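Methyltransferase (Thermus thermophilus, PDB 1WS6) probably transfers a methyl group from S-adenosylmethionine to RNA. Local coordinates at residues G43-P48 and V113-P118; G11-V16 and V83-L88; L145-D150 and E163-L168; L37-R42 and G140-L145; A66-K71 and L88-V93. All blocks are in the same frame, centred on the assembly; numbering follows the deposited sequence.

Interaction 1: residues G43-P48 and V113-P118. Unlike the reference sequence in segment 43-48: P48 (reference Leu).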
# COMPACT_ATOMS: atom_id res chain seq x y z
N GLY A 43 3.81 10.34 8.39
CA GLY A 43 4.49 9.28 9.12
C GLY A 43 5.00 8.22 8.17
O GLY A 43 5.19 8.49 6.98
N ARG A 44 5.24 7.02 8.68
CA ARG A 44 5.73 5.94 7.84
C ARG A 44 4.58 5.11 7.25
O ARG A 44 3.64 4.74 7.96
CB ARG A 44 6.70 5.05 8.63
CG ARG A 44 7.94 5.79 9.11
CD ARG A 44 9.20 4.95 8.86
NE ARG A 44 9.03 3.62 9.43
CZ ARG A 44 9.75 2.56 9.10
NH1 ARG A 44 10.72 2.65 8.20
NH2 ARG A 44 9.48 1.39 9.67
N PHE A 45 4.69 4.82 5.95
CA PHE A 45 3.69 4.08 5.20
C PHE A 45 4.29 2.76 4.70
O PHE A 45 5.35 2.75 4.10
CB PHE A 45 3.23 4.96 4.02
CG PHE A 45 2.03 4.43 3.26
CD1 PHE A 45 2.18 3.45 2.29
CD2 PHE A 45 0.77 4.93 3.51
CE1 PHE A 45 1.10 3.00 1.58
CE2 PHE A 45 -0.33 4.48 2.80
CZ PHE A 45 -0.16 3.51 1.83
N LEU A 46 3.59 1.66 4.96
CA LEU A 46 4.06 0.33 4.58
C LEU A 46 3.19 -0.22 3.46
O LEU A 46 1.96 -0.26 3.59
CB LEU A 46 3.99 -0.61 5.79
CG LEU A 46 4.84 -1.90 5.87
CD1 LEU A 46 4.01 -3.06 6.39
CD2 LEU A 46 5.42 -2.23 4.51
N ASP A 47 3.80 -0.64 2.36
CA ASP A 47 3.02 -1.17 1.25
C ASP A 47 3.54 -2.52 0.78
O ASP A 47 4.34 -2.60 -0.16
CB ASP A 47 3.00 -0.18 0.08
CG ASP A 47 2.29 -0.74 -1.16
OD1 ASP A 47 1.48 -1.68 -1.03
OD2 ASP A 47 2.54 -0.22 -2.27
N PRO A 48 3.10 -3.60 1.43
CA PRO A 48 3.50 -4.97 1.09
C PRO A 48 2.66 -5.34 -0.13
O PRO A 48 1.51 -4.91 -0.23
CB PRO A 48 3.10 -5.76 2.33
CG PRO A 48 1.85 -5.04 2.78
CD PRO A 48 2.18 -3.57 2.58
N VAL A 113 0.73 3.80 8.85
CA VAL A 113 -0.26 3.19 7.96
C VAL A 113 0.33 2.00 7.22
O VAL A 113 1.49 2.03 6.79
CB VAL A 113 -0.76 4.19 6.90
CG1 VAL A 113 -1.71 3.49 5.95
CG2 VAL A 113 -1.43 5.37 7.58
N ALA A 114 -0.46 0.95 7.10
CA ALA A 114 -0.02 -0.23 6.38
C ALA A 114 -1.14 -0.60 5.41
O ALA A 114 -2.20 -1.07 5.83
CB ALA A 114 0.25 -1.38 7.35
N PHE A 115 -0.91 -0.34 4.13
CA PHE A 115 -1.87 -0.62 3.07
C PHE A 115 -1.52 -1.90 2.34
O PHE A 115 -0.38 -2.10 1.92
CB PHE A 115 -1.91 0.54 2.06
CG PHE A 115 -2.69 0.23 0.81
CD1 PHE A 115 -2.12 -0.48 -0.24
CD2 PHE A 115 -4.01 0.64 0.68
CE1 PHE A 115 -2.85 -0.78 -1.40
CE2 PHE A 115 -4.75 0.35 -0.47
CZ PHE A 115 -4.17 -0.36 -1.51
N MSE A 116 -2.51 -2.77 2.17
CA MSE A 116 -2.28 -4.02 1.49
C MSE A 116 -3.34 -4.33 0.43
O MSE A 116 -4.53 -4.45 0.73
CB MSE A 116 -2.22 -5.15 2.51
CG MSE A 116 -2.08 -6.53 1.92
SE MSE A 116 -1.71 -7.86 3.27
CE MSE A 116 0.19 -7.82 3.11
N ALA A 117 -2.90 -4.46 -0.81
CA ALA A 117 -3.78 -4.78 -1.92
C ALA A 117 -3.17 -5.95 -2.70
O ALA A 117 -2.68 -5.79 -3.82
CB ALA A 117 -3.96 -3.56 -2.83
N PRO A 118 -3.19 -7.14 -2.10
CA PRO A 118 -2.64 -8.32 -2.75
C PRO A 118 -3.51 -8.82 -3.89
O PRO A 118 -4.69 -8.48 -3.98
CB PRO A 118 -2.54 -9.33 -1.61
CG PRO A 118 -3.70 -8.98 -0.75
CD PRO A 118 -3.74 -7.47 -0.77
O HOH W 1 -0.61 -3.70 -1.53

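Interaction 2: residues G11-V16 and V83-L88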
# COMPACT_ATOMS: atom_id res chain seq x y z
N GLY A 11 0.98 13.84 -11.24
CA GLY A 11 0.91 13.76 -12.69
C GLY A 11 1.85 12.80 -13.39
O GLY A 11 1.60 12.42 -14.53
N VAL A 12 2.93 12.39 -12.73
CA VAL A 12 3.89 11.48 -13.35
C VAL A 12 3.32 10.09 -13.65
O VAL A 12 2.72 9.44 -12.79
CB VAL A 12 5.15 11.32 -12.47
CG1 VAL A 12 6.04 10.21 -13.02
CG2 VAL A 12 5.93 12.63 -12.43
N ALA A 13 3.53 9.64 -14.89
CA ALA A 13 3.05 8.33 -15.32
C ALA A 13 3.91 7.21 -14.75
O ALA A 13 5.14 7.33 -14.67
CB ALA A 13 3.05 8.25 -16.85
N LEU A 14 3.28 6.12 -14.36
CA LEU A 14 4.03 5.02 -13.80
C LEU A 14 4.00 3.83 -14.74
O LEU A 14 2.95 3.50 -15.28
CB LEU A 14 3.45 4.62 -12.44
CG LEU A 14 3.46 5.71 -11.37
CD1 LEU A 14 2.78 5.20 -10.10
CD2 LEU A 14 4.90 6.12 -11.09
N LYS A 15 5.16 3.22 -14.96
CA LYS A 15 5.22 2.05 -15.82
C LYS A 15 4.51 0.93 -15.06
O LYS A 15 4.87 0.63 -13.92
CB LYS A 15 6.68 1.64 -16.08
CG LYS A 15 7.53 2.66 -16.84
CD LYS A 15 8.94 2.09 -17.09
CE LYS A 15 9.85 3.04 -17.90
NZ LYS A 15 10.37 4.22 -17.13
N VAL A 16 3.50 0.32 -15.68
CA VAL A 16 2.77 -0.77 -15.02
C VAL A 16 2.54 -1.95 -15.96
O VAL A 16 1.90 -1.83 -17.00
CB VAL A 16 1.40 -0.28 -14.49
CG1 VAL A 16 1.61 0.83 -13.48
CG2 VAL A 16 0.54 0.20 -15.64
N VAL A 83 10.46 4.58 -9.21
CA VAL A 83 11.01 5.39 -8.13
C VAL A 83 11.88 6.46 -8.80
O VAL A 83 11.93 7.60 -8.35
CB VAL A 83 11.85 4.51 -7.15
CG1 VAL A 83 12.81 5.38 -6.33
CG2 VAL A 83 10.93 3.75 -6.21
N ARG A 84 12.53 6.07 -9.89
CA ARG A 84 13.38 6.97 -10.66
C ARG A 84 12.56 8.02 -11.39
O ARG A 84 12.82 9.22 -11.25
CB ARG A 84 14.20 6.18 -11.68
CG ARG A 84 15.45 5.54 -11.11
CD ARG A 84 16.65 6.48 -11.18
NE ARG A 84 17.40 6.32 -12.42
CZ ARG A 84 18.57 6.89 -12.68
NH1 ARG A 84 19.15 7.66 -11.77
NH2 ARG A 84 19.18 6.67 -13.84
N ARG A 85 11.58 7.59 -12.18
CA ARG A 85 10.74 8.53 -12.92
C ARG A 85 10.13 9.58 -12.00
O ARG A 85 10.07 10.75 -12.34
CB ARG A 85 9.61 7.81 -13.66
CG ARG A 85 10.05 6.77 -14.67
CD ARG A 85 8.84 6.04 -15.29
NE ARG A 85 8.23 6.76 -16.41
CZ ARG A 85 7.55 7.90 -16.30
NH1 ARG A 85 7.39 8.47 -15.11
NH2 ARG A 85 7.02 8.48 -17.37
N THR A 86 9.66 9.14 -10.83
CA THR A 86 9.03 10.06 -9.90
C THR A 86 10.04 10.86 -9.10
O THR A 86 9.72 11.90 -8.53
CB THR A 86 8.09 9.31 -8.93
OG1 THR A 86 8.87 8.53 -8.01
CG2 THR A 86 7.17 8.37 -9.71
N GLY A 87 11.28 10.38 -9.07
CA GLY A 87 12.31 11.08 -8.33
C GLY A 87 11.98 11.12 -6.86
O GLY A 87 12.41 12.01 -6.13
N LEU A 88 11.21 10.14 -6.41
CA LEU A 88 10.84 10.07 -5.01
C LEU A 88 11.81 9.18 -4.25
O LEU A 88 12.48 8.31 -4.83
CB LEU A 88 9.42 9.52 -4.88
CG LEU A 88 8.32 10.46 -5.37
CD1 LEU A 88 6.96 9.84 -5.13
CD2 LEU A 88 8.44 11.79 -4.64

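Interaction 3: residues L145-D150 and E163-L168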
# COMPACT_ATOMS: atom_id res chain seq x y z
N LEU A 145 -7.02 -2.57 4.08
CA LEU A 145 -7.03 -3.76 3.26
C LEU A 145 -7.93 -3.57 2.03
O LEU A 145 -9.09 -3.19 2.17
CB LEU A 145 -7.52 -4.93 4.12
CG LEU A 145 -7.01 -4.86 5.58
CD1 LEU A 145 -7.71 -5.88 6.47
CD2 LEU A 145 -5.51 -5.07 5.61
N GLN A 146 -7.40 -3.80 0.83
CA GLN A 146 -8.21 -3.67 -0.39
C GLN A 146 -8.56 -5.08 -0.83
O GLN A 146 -7.73 -5.97 -0.77
CB GLN A 146 -7.46 -2.96 -1.51
CG GLN A 146 -8.28 -2.88 -2.80
CD GLN A 146 -7.52 -2.28 -3.98
OE1 GLN A 146 -7.53 -2.83 -5.09
NE2 GLN A 146 -6.86 -1.14 -3.75
N HIS A 147 -9.80 -5.27 -1.28
CA HIS A 147 -10.25 -6.59 -1.69
C HIS A 147 -11.56 -6.51 -2.45
O HIS A 147 -12.18 -5.45 -2.55
CB HIS A 147 -10.47 -7.42 -0.43
CG HIS A 147 -11.38 -6.76 0.56
ND1 HIS A 147 -12.74 -6.67 0.36
CD2 HIS A 147 -11.13 -6.13 1.72
CE1 HIS A 147 -13.28 -6.00 1.36
NE2 HIS A 147 -12.32 -5.66 2.20
N PRO A 148 -12.02 -7.63 -3.02
CA PRO A 148 -13.29 -7.55 -3.75
C PRO A 148 -14.41 -7.28 -2.75
O PRO A 148 -14.43 -7.85 -1.66
CB PRO A 148 -13.40 -8.92 -4.43
CG PRO A 148 -12.46 -9.81 -3.64
CD PRO A 148 -11.33 -8.91 -3.28
N LYS A 149 -15.34 -6.40 -3.12
CA LYS A 149 -16.44 -6.02 -2.23
C LYS A 149 -17.22 -7.19 -1.62
O LYS A 149 -17.84 -7.03 -0.56
CB LYS A 149 -17.40 -5.08 -2.97
CG LYS A 149 -18.43 -5.77 -3.87
CD LYS A 149 -19.32 -4.74 -4.56
CE LYS A 149 -20.69 -5.30 -4.93
NZ LYS A 149 -20.64 -6.51 -5.79
N ASP A 150 -17.19 -8.35 -2.26
CA ASP A 150 -17.92 -9.49 -1.72
C ASP A 150 -17.20 -10.18 -0.56
O ASP A 150 -17.80 -10.93 0.20
CB ASP A 150 -18.23 -10.48 -2.85
CG ASP A 150 -19.31 -9.95 -3.81
OD1 ASP A 150 -19.19 -8.80 -4.27
OD2 ASP A 150 -20.29 -10.69 -4.10
N GLU A 163 -16.42 -2.29 -7.64
CA GLU A 163 -16.25 -3.70 -7.33
C GLU A 163 -15.24 -3.98 -6.21
O GLU A 163 -15.11 -5.12 -5.75
CB GLU A 163 -15.85 -4.46 -8.59
CG GLU A 163 -16.51 -5.82 -8.74
CD GLU A 163 -17.99 -5.72 -9.11
OE1 GLU A 163 -18.68 -6.76 -9.09
OE2 GLU A 163 -18.46 -4.60 -9.42
N ASN A 164 -14.50 -2.96 -5.79
CA ASN A 164 -13.52 -3.13 -4.74
C ASN A 164 -13.95 -2.46 -3.45
O ASN A 164 -14.72 -1.49 -3.46
CB ASN A 164 -12.17 -2.54 -5.15
CG ASN A 164 -11.67 -3.08 -6.46
OD1 ASN A 164 -11.92 -2.51 -7.52
ND2 ASN A 164 -10.97 -4.21 -6.41
N ALA A 165 -13.45 -2.96 -2.33
CA ALA A 165 -13.77 -2.39 -1.04
C ALA A 165 -12.47 -2.19 -0.26
O ALA A 165 -11.46 -2.84 -0.54
CB ALA A 165 -14.71 -3.30 -0.27
N LEU A 166 -12.50 -1.28 0.69
CA LEU A 166 -11.35 -1.04 1.54
C LEU A 166 -11.84 -1.23 2.96
O LEU A 166 -12.90 -0.72 3.32
CB LEU A 166 -10.82 0.38 1.37
CG LEU A 166 -9.99 0.71 0.13
CD1 LEU A 166 -9.61 2.20 0.16
CD2 LEU A 166 -8.74 -0.16 0.08
N THR A 167 -11.11 -2.00 3.75
CA THR A 167 -11.48 -2.20 5.14
C THR A 167 -10.42 -1.48 5.95
O THR A 167 -9.23 -1.75 5.79
CB THR A 167 -11.49 -3.69 5.53
OG1 THR A 167 -12.66 -4.32 5.00
CG2 THR A 167 -11.49 -3.83 7.05
N LEU A 168 -10.85 -0.56 6.79
CA LEU A 168 -9.92 0.20 7.61
C LEU A 168 -9.98 -0.23 9.06
O LEU A 168 -11.04 -0.21 9.69
CB LEU A 168 -10.20 1.70 7.47
CG LEU A 168 -9.99 2.21 6.03
CD1 LEU A 168 -11.14 1.77 5.14
CD2 LEU A 168 -9.89 3.71 6.05

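Interaction 4: residues L37-R42 and G140-L145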
# COMPACT_ATOMS: atom_id res chain seq x y z
N LEU A 37 -6.09 13.95 5.53
CA LEU A 37 -7.02 14.61 6.43
C LEU A 37 -6.83 14.05 7.85
O LEU A 37 -6.86 14.79 8.83
CB LEU A 37 -8.45 14.38 5.96
CG LEU A 37 -9.60 15.12 6.65
CD1 LEU A 37 -9.81 14.59 8.07
CD2 LEU A 37 -9.29 16.60 6.67
N ARG A 38 -6.64 12.74 7.94
CA ARG A 38 -6.48 12.09 9.23
C ARG A 38 -5.06 12.11 9.79
O ARG A 38 -4.87 12.03 11.00
CB ARG A 38 -6.98 10.65 9.17
CG ARG A 38 -6.74 9.86 10.45
CD ARG A 38 -7.66 8.65 10.59
NE ARG A 38 -7.34 7.89 11.79
CZ ARG A 38 -8.07 6.91 12.30
NH1 ARG A 38 -9.20 6.54 11.71
NH2 ARG A 38 -7.68 6.29 13.40
N TYR A 39 -4.07 12.23 8.92
CA TYR A 39 -2.67 12.24 9.33
C TYR A 39 -1.92 13.39 8.68
O TYR A 39 -1.10 13.19 7.79
CB TYR A 39 -2.01 10.92 8.94
CG TYR A 39 -2.63 9.73 9.61
CD1 TYR A 39 -2.49 9.54 10.98
CD2 TYR A 39 -3.35 8.80 8.88
CE1 TYR A 39 -3.05 8.44 11.61
CE2 TYR A 39 -3.92 7.69 9.50
CZ TYR A 39 -3.77 7.52 10.87
OH TYR A 39 -4.33 6.43 11.49
N PRO A 40 -2.20 14.61 9.14
CA PRO A 40 -1.54 15.80 8.59
C PRO A 40 -0.05 15.80 8.89
O PRO A 40 0.72 16.49 8.23
CB PRO A 40 -2.29 16.94 9.28
CG PRO A 40 -2.69 16.32 10.61
CD PRO A 40 -3.17 14.96 10.20
N ARG A 41 0.36 15.02 9.88
CA ARG A 41 1.76 14.95 10.24
C ARG A 41 2.40 13.77 9.52
O ARG A 41 3.59 13.49 9.68
CB ARG A 41 1.91 14.80 11.75
CG ARG A 41 3.31 14.98 12.27
CD ARG A 41 3.86 16.33 11.88
NE ARG A 41 5.19 16.57 12.44
CZ ARG A 41 5.93 17.64 12.18
NH1 ARG A 41 5.47 18.58 11.36
NH2 ARG A 41 7.13 17.78 12.74
N ARG A 42 1.59 13.08 8.72
CA ARG A 42 2.06 11.93 7.96
C ARG A 42 2.66 10.85 8.83
O ARG A 42 2.11 10.48 9.86
CB ARG A 42 3.08 12.36 6.91
CG ARG A 42 2.54 13.35 5.88
CD ARG A 42 1.43 12.74 5.01
NE ARG A 42 0.94 13.71 4.03
CZ ARG A 42 0.05 14.67 4.30
NH1 ARG A 42 -0.46 14.79 5.52
NH2 ARG A 42 -0.30 15.53 3.36
N GLY A 140 -2.79 4.42 17.13
CA GLY A 140 -3.29 5.57 16.40
C GLY A 140 -3.23 5.41 14.89
O GLY A 140 -3.83 6.18 14.16
N GLY A 141 -2.50 4.39 14.42
CA GLY A 141 -2.38 4.17 12.99
C GLY A 141 -3.49 3.36 12.37
O GLY A 141 -4.50 3.06 13.01
N LEU A 142 -3.30 2.99 11.10
CA LEU A 142 -4.28 2.22 10.35
C LEU A 142 -3.75 1.07 9.52
O LEU A 142 -2.62 1.11 9.03
CB LEU A 142 -5.01 3.12 9.36
CG LEU A 142 -6.21 3.96 9.79
CD1 LEU A 142 -6.71 4.72 8.57
CD2 LEU A 142 -7.29 3.05 10.36
N TYR A 143 -4.58 0.04 9.39
CA TYR A 143 -4.31 -1.11 8.55
C TYR A 143 -5.41 -0.95 7.51
O TYR A 143 -6.59 -0.89 7.85
CB TYR A 143 -4.52 -2.46 9.26
CG TYR A 143 -3.41 -2.88 10.20
CD1 TYR A 143 -3.51 -2.64 11.57
CD2 TYR A 143 -2.27 -3.51 9.72
CE1 TYR A 143 -2.50 -3.02 12.43
CE2 TYR A 143 -1.25 -3.89 10.57
CZ TYR A 143 -1.37 -3.64 11.92
OH TYR A 143 -0.35 -3.98 12.78
N VAL A 144 -5.03 -0.84 6.25
CA VAL A 144 -6.01 -0.69 5.19
C VAL A 144 -5.91 -1.89 4.28
O VAL A 144 -4.84 -2.18 3.75
CB VAL A 144 -5.77 0.59 4.37
CG1 VAL A 144 -6.81 0.68 3.26
CG2 VAL A 144 -5.82 1.81 5.29
N LEU A 145 -7.02 -2.57 4.08
CA LEU A 145 -7.03 -3.76 3.26
C LEU A 145 -7.93 -3.57 2.03
O LEU A 145 -9.09 -3.19 2.17
CB LEU A 145 -7.52 -4.93 4.12
CG LEU A 145 -7.01 -4.86 5.58
CD1 LEU A 145 -7.71 -5.88 6.47
CD2 LEU A 145 -5.51 -5.07 5.61
O HOH W 2 -5.65 8.90 14.54

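Interaction 5: residues A66-K71 and L88-V93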
# COMPACT_ATOMS: atom_id res chain seq x y z
N ALA A 66 7.73 6.06 2.77
CA ALA A 66 7.23 4.80 2.28
C ALA A 66 8.20 3.63 2.16
O ALA A 66 9.34 3.78 1.75
CB ALA A 66 6.55 5.02 0.93
N VAL A 67 7.70 2.46 2.52
CA VAL A 67 8.46 1.22 2.44
C VAL A 67 7.62 0.29 1.58
O VAL A 67 6.51 -0.04 1.94
CB VAL A 67 8.67 0.59 3.82
CG1 VAL A 67 9.24 -0.81 3.67
CG2 VAL A 67 9.61 1.45 4.62
N LEU A 68 8.17 -0.14 0.45
CA LEU A 68 7.45 -1.02 -0.45
C LEU A 68 8.13 -2.37 -0.57
O LEU A 68 9.31 -2.45 -0.91
CB LEU A 68 7.36 -0.38 -1.83
CG LEU A 68 6.58 0.94 -1.95
CD1 LEU A 68 7.29 2.06 -1.22
CD2 LEU A 68 6.41 1.28 -3.42
N VAL A 69 7.38 -3.43 -0.29
CA VAL A 69 7.95 -4.76 -0.40
C VAL A 69 7.19 -5.51 -1.50
O VAL A 69 5.97 -5.49 -1.54
CB VAL A 69 7.96 -5.50 0.98
CG1 VAL A 69 7.00 -4.84 1.93
CG2 VAL A 69 7.66 -6.97 0.82
N GLU A 70 7.95 -6.14 -2.40
CA GLU A 70 7.41 -6.87 -3.55
C GLU A 70 8.36 -8.01 -3.91
O GLU A 70 9.57 -7.82 -3.97
CB GLU A 70 7.25 -5.90 -4.74
CG GLU A 70 7.00 -6.56 -6.08
CD GLU A 70 5.80 -7.46 -6.08
OE1 GLU A 70 5.84 -8.51 -6.75
OE2 GLU A 70 4.79 -7.13 -5.42
N LYS A 71 7.82 -9.20 -4.14
CA LYS A 71 8.63 -10.39 -4.42
C LYS A 71 9.02 -10.65 -5.86
O LYS A 71 10.09 -11.19 -6.12
CB LYS A 71 7.90 -11.63 -3.92
CG LYS A 71 6.55 -11.84 -4.60
CD LYS A 71 5.91 -13.14 -4.17
CE LYS A 71 4.41 -13.11 -4.40
NZ LYS A 71 4.07 -12.75 -5.81
N LEU A 88 11.21 10.14 -6.41
CA LEU A 88 10.84 10.07 -5.01
C LEU A 88 11.81 9.18 -4.25
O LEU A 88 12.48 8.31 -4.83
CB LEU A 88 9.42 9.52 -4.88
CG LEU A 88 8.32 10.46 -5.37
CD1 LEU A 88 6.96 9.84 -5.13
CD2 LEU A 88 8.44 11.79 -4.64
N GLY A 89 11.90 9.43 -2.95
CA GLY A 89 12.76 8.64 -2.10
C GLY A 89 11.88 7.60 -1.43
O GLY A 89 10.95 7.94 -0.70
N ALA A 90 12.14 6.33 -1.71
CA ALA A 90 11.33 5.27 -1.12
C ALA A 90 12.21 4.05 -0.92
O ALA A 90 13.15 3.83 -1.68
CB ALA A 90 10.17 4.93 -2.05
N ARG A 91 11.92 3.27 0.12
CA ARG A 91 12.69 2.07 0.38
C ARG A 91 12.00 0.94 -0.37
O ARG A 91 10.79 0.75 -0.23
CB ARG A 91 12.74 1.77 1.88
CG ARG A 91 13.51 0.50 2.26
CD ARG A 91 13.57 0.36 3.80
NE ARG A 91 14.01 -0.96 4.29
CZ ARG A 91 15.20 -1.51 4.05
NH1 ARG A 91 16.10 -0.88 3.32
NH2 ARG A 91 15.50 -2.70 4.57
N VAL A 92 12.78 0.21 -1.17
CA VAL A 92 12.26 -0.92 -1.93
C VAL A 92 12.87 -2.18 -1.34
O VAL A 92 14.08 -2.35 -1.34
CB VAL A 92 12.67 -0.82 -3.41
CG1 VAL A 92 12.29 -2.10 -4.14
CG2 VAL A 92 12.00 0.38 -4.05
N VAL A 93 12.01 -3.06 -0.84
CA VAL A 93 12.44 -4.31 -0.24
C VAL A 93 11.96 -5.46 -1.13
O VAL A 93 10.76 -5.78 -1.17
CB VAL A 93 11.85 -4.45 1.16
CG1 VAL A 93 12.44 -5.65 1.86
CG2 VAL A 93 12.13 -3.19 1.95

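Interaction 1: residues G43-P48 and V113-P118
F45 and F115 lie side by side and point the same way from neighbouring parallel strands, 44-48 and 113-116, at the centre of a Rossmann-like methyltransferase sheet. The F45 ring swings over to the other strand because CG stands anti to the backbone N (chi1 -171°). Its CZ comes to 3.5 Å from F115 CB, while its CE2 meets V113 CG1 at 3.6 Å. Helix 54-61 lies on this face, with V55 touching both aromatic side chains. Cutting F45 back to an alanine would probably leave V113 CG1 and F115 CB without their shared apolar partner and open a gap under that helix. The opposite face carries L46 and A114, whose CB atoms are 4.1 Å apart. Further along, the P48 ring and the M116 side chain cross at about a right angle, and the bend at chi3 (-94°) turns M116 CE back to P48 CG. Three backbone hydrogen bonds fix the parallel register: V113 N to R44 O, L46 N to V113 O (2.8 Å) and F115 N to L46 O (2.9 Å). D47 lies next to the end of its strand, ahead of a glycine-rich turn that resembles the cofactor loop of this fold, and its OD2 has a weak bond to G56 N. Its other oxygen, OD1, lies in the plane of the F115 ring at the edge, 3.9 Å from CD1.

Interaction 2: residues G11-V16 and V83-L88
R85 and T86, in the last turn of helix 73-86 just ahead of the Schellman motif that ends it, meet V12, A13, L14 and K15 around strand 13-14, which pairs with strand 2-3 in a small antiparallel sheet at the N-terminus. The contact is therefore surface packing of this outlying strand pair on a helix of the main domain. Its inner part is apolar. T86 CG2 approaches L14 CD2 to 3.5 Å and V12 CG1 to 4.0 Å. The threonine sets OG1 between its backbone N and carbonyl carbon (chi1 71°), which leaves CG2 for the strand pair and turns the hydroxyl back to the helix, where N82 O accepts from it. The outer part of the contact is the exposed R85, whose chain bends at chi3 (83°) and brings the guanidinium across A13. The carbonyl of A13 lies over one face of that group, at angles too poor for a hydrogen bond, and the fit is so tight that the exact placement of the guanidinium is doubtful. V12 CG1 and K15 NZ come in at its edge, near its plane. K15 NZ is 3.4 Å from R85 NE, a probably unfavourable meeting of like charges, and E81 offers the lysine a long, weak ion pair. The strand pair is tied to the same helix by K15 N, which bonds to N82 OD1. Just beyond, G87 takes positive phi, and the Schellman bonds run from L88 N to V83 O at 3.3 Å and, weakly, from G87 N to R84 O at 2.9 Å.

Interaction 3: residues L145-D150 and E163-L168
H147 lies over A165 and reaches T167 across an antiparallel strand pair, 145-148 against 164-168, the reversed-strand end of the methyltransferase sheet, in which strand 164-170 runs against its neighbour 141-148. From CB the side chain takes its turn at once: chi1 of 54° puts CG between the backbone N and the carbonyl carbon, a crowded position that folds the imidazole back over the partner strand. The ring then lies with A165 O 3.9 Å above its plane and over its centre. On one flank ND1 donates to P148 O at 2.9 Å; that oxygen is within 5° of the ring plane, although the donor stands well above the carbonyl plane. CE1 comes next and meets the A165 methyl, CB, at 3.5 Å. At the tip NE2 and T167 OG1 share a nearly straight hydrogen bond of 3.1 Å (171°), in which either could be the donor. Both ring nitrogens are thus engaged, which should fix the rotation of the imidazole. Beneath it, L145 with T167 and H147 with A165 form hydrogen-bonded pairs, linked in both directions by their N and O atoms. On the other face Q146 CB packs against L166 CD2 at 3.5 Å, and F115 and L27 touch both of these side chains. Past the proline the chains stay linked through K149 N to E163 O (2.9 Å). At the outer end K149 NZ joins D150 OD1 at 3.1 Å, on the syn lone pair of that oxygen, and E163 OE1 in a longer salt bridge of 3.8 Å.

Interaction 4: residues L37-R42 and G140-L145
Y39 puts its hydroxyl on the carbonyl of G140, with OH donating to O at 2.7 Å. The bond uses a lone pair of that oxygen and lies in the carbonyl plane, with a C=O...donor angle of 137°. The acceptor is also in the plane of the phenol ring, at its edge. With CG opposite the carbonyl carbon (chi1 -62°), the Y39 ring is sent toward G140. Beside the bond, L142 turns its branch toward the phenol oxygen: CG is 3.5 Å from Y39 OH, and CD1 is 4.2 Å from Y39 CE2. A phenylalanine at Y39 would probably keep the ring packing but take from G140 O its short bond to the phenol, losing the polar tie between the helix exit and the strand start. R38 adds a second layer. Its guanidinium has L142 CG 4.3 Å above one face, over its centre, and its own CG lies over one face of the Y39 ring, toward the rim. That arginine is held in turn by Y34 OH and by a salt bridge to E170. The tyrosine backbone is fixed by a type I beta turn from Y39 to R42. Y39 O receives both R42 N (2.8 Å) and R42 NH1 (2.9 Å), which reach it from opposite faces of its plane. At the other end, G140 and G141 both face V171, which makes a G1 beta bulge where strand 141-148 starts. The contact joins the exit of helix 25-38 to this bulged strand start, packing a helix against the central sheet of a Rossmann-like domain.

Interaction 5: residues A66-K71 and L88-V93
V67, L68 and V69 pair with R91, V92 and V93 as neighbouring parallel strands, their axes 4.7 Å apart and 20° from exact alignment. Backbone hydrogen bonds give the main evidence. R91 N donates to A66 O at 3.1 Å, L68 N to R91 O and V93 N to L68 O at 2.8 Å each, and E70 N to V93 O at 3.1 Å; the middle two are almost straight, at 178° and 179°. Apolar packing follows on both faces. V67 CG1 meets V93 CG2 at 4.1 Å, and V69 CB meets V93 CB at 4.0 Å on that same face, where F100 of helix 97-106 touches both V69 and V93. On the opposite face L68 CD1 reaches A90 CB at 4.1 Å. The exposed R91 runs out extended from CG to NE, its aliphatic part alongside V67 CG2. At the strand end E70 OE1 bonds to D72 N, and acidic residues at this place in related methyltransferases often hold the cofactor ribose, a role E70 may share. Strand 65-69, helix 73-86 and strand 91-93 make up a beta-alpha-beta crossover of the Rossmann-like fold.

Overall arrangement
Interactions 1, 3, 4 and 5 all reach one seven-stranded sheet, whose order runs 91-93, 65-69, 44-48, 111-116, 141-148, 164-170 and 157-161. Interaction 5 lies toward one side and interaction 3 toward the other, their centres about 23 Å apart, with interaction 1 between them. Interaction 1 touches interaction 5 through D47 N to V67 O and interaction 3 through M116 O to Q146 N. Interactions 3 and 4 share L145. Along the chain, interaction 5 closes within interaction 1, which lies within interaction 4. Interaction 2, about 13 Å from interaction 5 between centres, shares L88 and a V83-V92 touch with it, so the N-terminal strand pair joins one flank of this Rossmann-like core.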